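Local coordinates for Lin1840 protein (Listeria innocua serovar 6a, PDB 4ZOC), which probably hydrolyses terminal, non-reducing beta-D-glucosyl residues with release of glucose, as a family 3 glycoside hydrolase involved in beta-1,2-glucan metabolism, at residues L387-K392 with R426-T431. The protein carries 2 engineered substitutions. Numbering follows the deposited sequence.
Sequences LAKEAK and REVFET
Lys-389 reaches across to segment 426-431 and donates from NZ to Val-428 O at 2.7 Å. The ammonium lies in the carbonyl plane on a lone pair, with a C=O...NZ angle of 127°. Bends at chi3 (136°) and chi4 (-85°) turn the end of the chain back toward this carbonyl, and CG and CE also pass close to the oxygen.

The buried ring of Phe-429 packs against the type I turn Ala-388 to Ala-391. Its edge meets Ala-388 O, with CE1 3.3 Å away; this oxygen also accepts the turn's own bond from Ala-391 N. CE1 touches Leu-387 CB as well, at 4.0 Å, and Val-428 CG1 sits over one face, offset toward the rim. The Phe-429 side chain also touches Ser-541 of helix 532-541 and Ile-393 of strand 393-397.

Between the two segments, one water donates to Lys-389 O and Ala-391 O and accepts from Thr-431 N at 3.0 Å. A second joins Glu-390 O to Thr-431 OG1.

The contact joins the loops leading into the neighbouring parallel strands 393-397 and 432-436 in the mixed sheet of the glycosyl hydrolase family 3 C-terminal domain, away from the glucose and magnesium sites; a backbone bond between Thr-431 and Ile-393 begins the strand pairing. Within the two segments the one direct hydrogen bond is that of Lys-389, and two waters bridge the rest, a hydrated seam beside the Phe-429 ring.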
loop_
_atom_site.group_PDB
_atom_site.type_symbol
_atom_site.label_atom_id
_atom_site.label_comp_id
_atom_site.label_asym_id
_atom_site.label_seq_id
_atom_site.Cartn_x
_atom_site.Cartn_y
_atom_site.Cartn_z
ATOM N N LEU A 387 -24.223 -10.171 -32.023
ATOM C CA LEU A 387 -25.083 -9.385 -32.917
ATOM C C LEU A 387 -25.224 -10.141 -34.241
ATOM O O LEU A 387 -24.284 -10.765 -34.664
ATOM C CB LEU A 387 -24.470 -8.010 -33.117
ATOM C CG LEU A 387 -24.165 -7.108 -31.948
ATOM C CD1 LEU A 387 -23.635 -5.778 -32.492
ATOM C CD2 LEU A 387 -25.375 -6.862 -31.114
ATOM N N ALA A 388 -26.384 -10.107 -34.874
ATOM C CA ALA A 388 -26.561 -10.561 -36.286
ATOM C C ALA A 388 -25.818 -9.659 -37.240
ATOM O O ALA A 388 -25.710 -8.459 -36.991
ATOM C CB ALA A 388 -28.048 -10.549 -36.652
ATOM N N LYS A 389 -25.382 -10.215 -38.378
ATOM C CA LYS A 389 -24.624 -9.434 -39.330
ATOM C C LYS A 389 -25.493 -8.348 -39.869
ATOM O O LYS A 389 -24.969 -7.308 -40.285
ATOM C CB LYS A 389 -24.123 -10.285 -40.489
ATOM C CG LYS A 389 -22.786 -10.964 -40.274
ATOM C CD LYS A 389 -22.372 -11.755 -41.548
ATOM C CE LYS A 389 -20.883 -11.550 -41.912
ATOM N NZ LYS A 389 -20.569 -10.318 -42.743
ATOM N N GLU A 390 -26.813 -8.534 -39.877
ATOM C CA GLU A 390 -27.743 -7.484 -40.372
ATOM C C GLU A 390 -28.131 -6.441 -39.328
ATOM O O GLU A 390 -28.877 -5.493 -39.619
ATOM C CB GLU A 390 -29.032 -8.119 -40.955
ATOM C CG GLU A 390 -28.803 -9.278 -41.925
ATOM C CD GLU A 390 -28.221 -10.517 -41.249
ATOM O OE1 GLU A 390 -27.573 -11.296 -41.984
ATOM O OE2 GLU A 390 -28.401 -10.691 -39.987
ATOM N N ALA A 391 -27.616 -6.586 -38.100
ATOM C CA ALA A 391 -27.882 -5.598 -37.059
ATOM C C ALA A 391 -27.462 -4.220 -37.491
ATOM O O ALA A 391 -26.311 -4.000 -37.973
ATOM C CB ALA A 391 -27.183 -5.969 -35.759
ATOM N N LYS A 392 -28.385 -3.267 -37.320
ATOM C CA LYS A 392 -28.128 -1.854 -37.647
ATOM C C LYS A 392 -27.467 -1.191 -36.413
ATOM O O LYS A 392 -28.073 -1.058 -35.360
ATOM C CB LYS A 392 -29.422 -1.130 -38.041
ATOM C CG LYS A 392 -30.148 -1.700 -39.265
ATOM C CD LYS A 392 -31.479 -0.988 -39.557
ATOM C CE LYS A 392 -31.354 0.507 -39.803
ATOM N NZ LYS A 392 -32.653 1.231 -40.069
ATOM N N ARG A 426 -17.234 -2.385 -40.391
ATOM C CA ARG A 426 -17.822 -2.245 -41.746
ATOM C C ARG A 426 -17.418 -3.375 -42.649
ATOM O O ARG A 426 -18.086 -3.607 -43.657
ATOM C CB ARG A 426 -17.394 -0.898 -42.379
ATOM C CG ARG A 426 -18.049 0.335 -41.756
ATOM C CD ARG A 426 -17.807 1.569 -42.625
ATOM N NE ARG A 426 -18.364 2.733 -41.959
ATOM C CZ ARG A 426 -19.633 3.077 -41.936
ATOM N NH1 ARG A 426 -20.544 2.356 -42.557
ATOM N NH2 ARG A 426 -19.983 4.155 -41.268
ATOM N N GLU A 427 -16.370 -4.120 -42.305
ATOM C CA GLU A 427 -16.090 -5.378 -43.000
ATOM C C GLU A 427 -17.133 -6.440 -42.751
ATOM O O GLU A 427 -17.198 -7.394 -43.484
ATOM C CB GLU A 427 -14.729 -5.943 -42.582
ATOM C CG GLU A 427 -13.557 -5.064 -43.003
ATOM C CD GLU A 427 -12.188 -5.630 -42.625
ATOM O OE1 GLU A 427 -11.995 -6.513 -41.705
ATOM O OE2 GLU A 427 -11.248 -5.150 -43.259
ATOM N N VAL A 428 -17.906 -6.314 -41.682
ATOM C CA VAL A 428 -18.750 -7.447 -41.171
ATOM C C VAL A 428 -20.218 -7.064 -41.222
ATOM O O VAL A 428 -21.050 -7.836 -41.713
ATOM C CB VAL A 428 -18.315 -7.821 -39.744
ATOM C CG1 VAL A 428 -19.250 -8.810 -39.126
ATOM C CG2 VAL A 428 -16.881 -8.354 -39.768
ATOM N N PHE A 429 -20.511 -5.854 -40.774
ATOM C CA PHE A 429 -21.890 -5.297 -40.655
ATOM C C PHE A 429 -22.226 -4.301 -41.802
ATOM O O PHE A 429 -21.583 -3.317 -42.005
ATOM C CB PHE A 429 -22.031 -4.611 -39.262
ATOM C CG PHE A 429 -21.823 -5.543 -38.102
ATOM C CD1 PHE A 429 -22.849 -6.336 -37.639
ATOM C CD2 PHE A 429 -20.625 -5.583 -37.448
ATOM C CE1 PHE A 429 -22.660 -7.246 -36.570
ATOM C CE2 PHE A 429 -20.396 -6.488 -36.427
ATOM C CZ PHE A 429 -21.418 -7.293 -35.959
ATOM N N GLU A 430 -23.332 -4.550 -42.517
ATOM C CA GLU A 430 -23.701 -3.716 -43.692
ATOM C C GLU A 430 -24.130 -2.306 -43.308
ATOM O O GLU A 430 -23.826 -1.359 -44.024
ATOM C CB GLU A 430 -24.770 -4.379 -44.580
ATOM C CG GLU A 430 -25.747 -5.275 -43.835
ATOM C CD GLU A 430 -26.906 -5.826 -44.689
ATOM O OE1 GLU A 430 -27.552 -6.787 -44.198
ATOM O OE2 GLU A 430 -27.154 -5.317 -45.816
ATOM N N THR A 431 -24.772 -2.175 -42.136
ATOM C CA THR A 431 -25.301 -0.916 -41.698
ATOM C C THR A 431 -24.663 -0.424 -40.387
ATOM O O THR A 431 -24.902 -0.976 -39.301
ATOM C CB THR A 431 -26.807 -1.042 -41.498
ATOM O OG1 THR A 431 -27.345 -1.627 -42.686
ATOM C CG2 THR A 431 -27.408 0.366 -41.230
HETATM O O HOH W 1 -25.535 -4.532 -40.383
HETATM O O HOH W 2 -28.548 -3.994 -41.817
#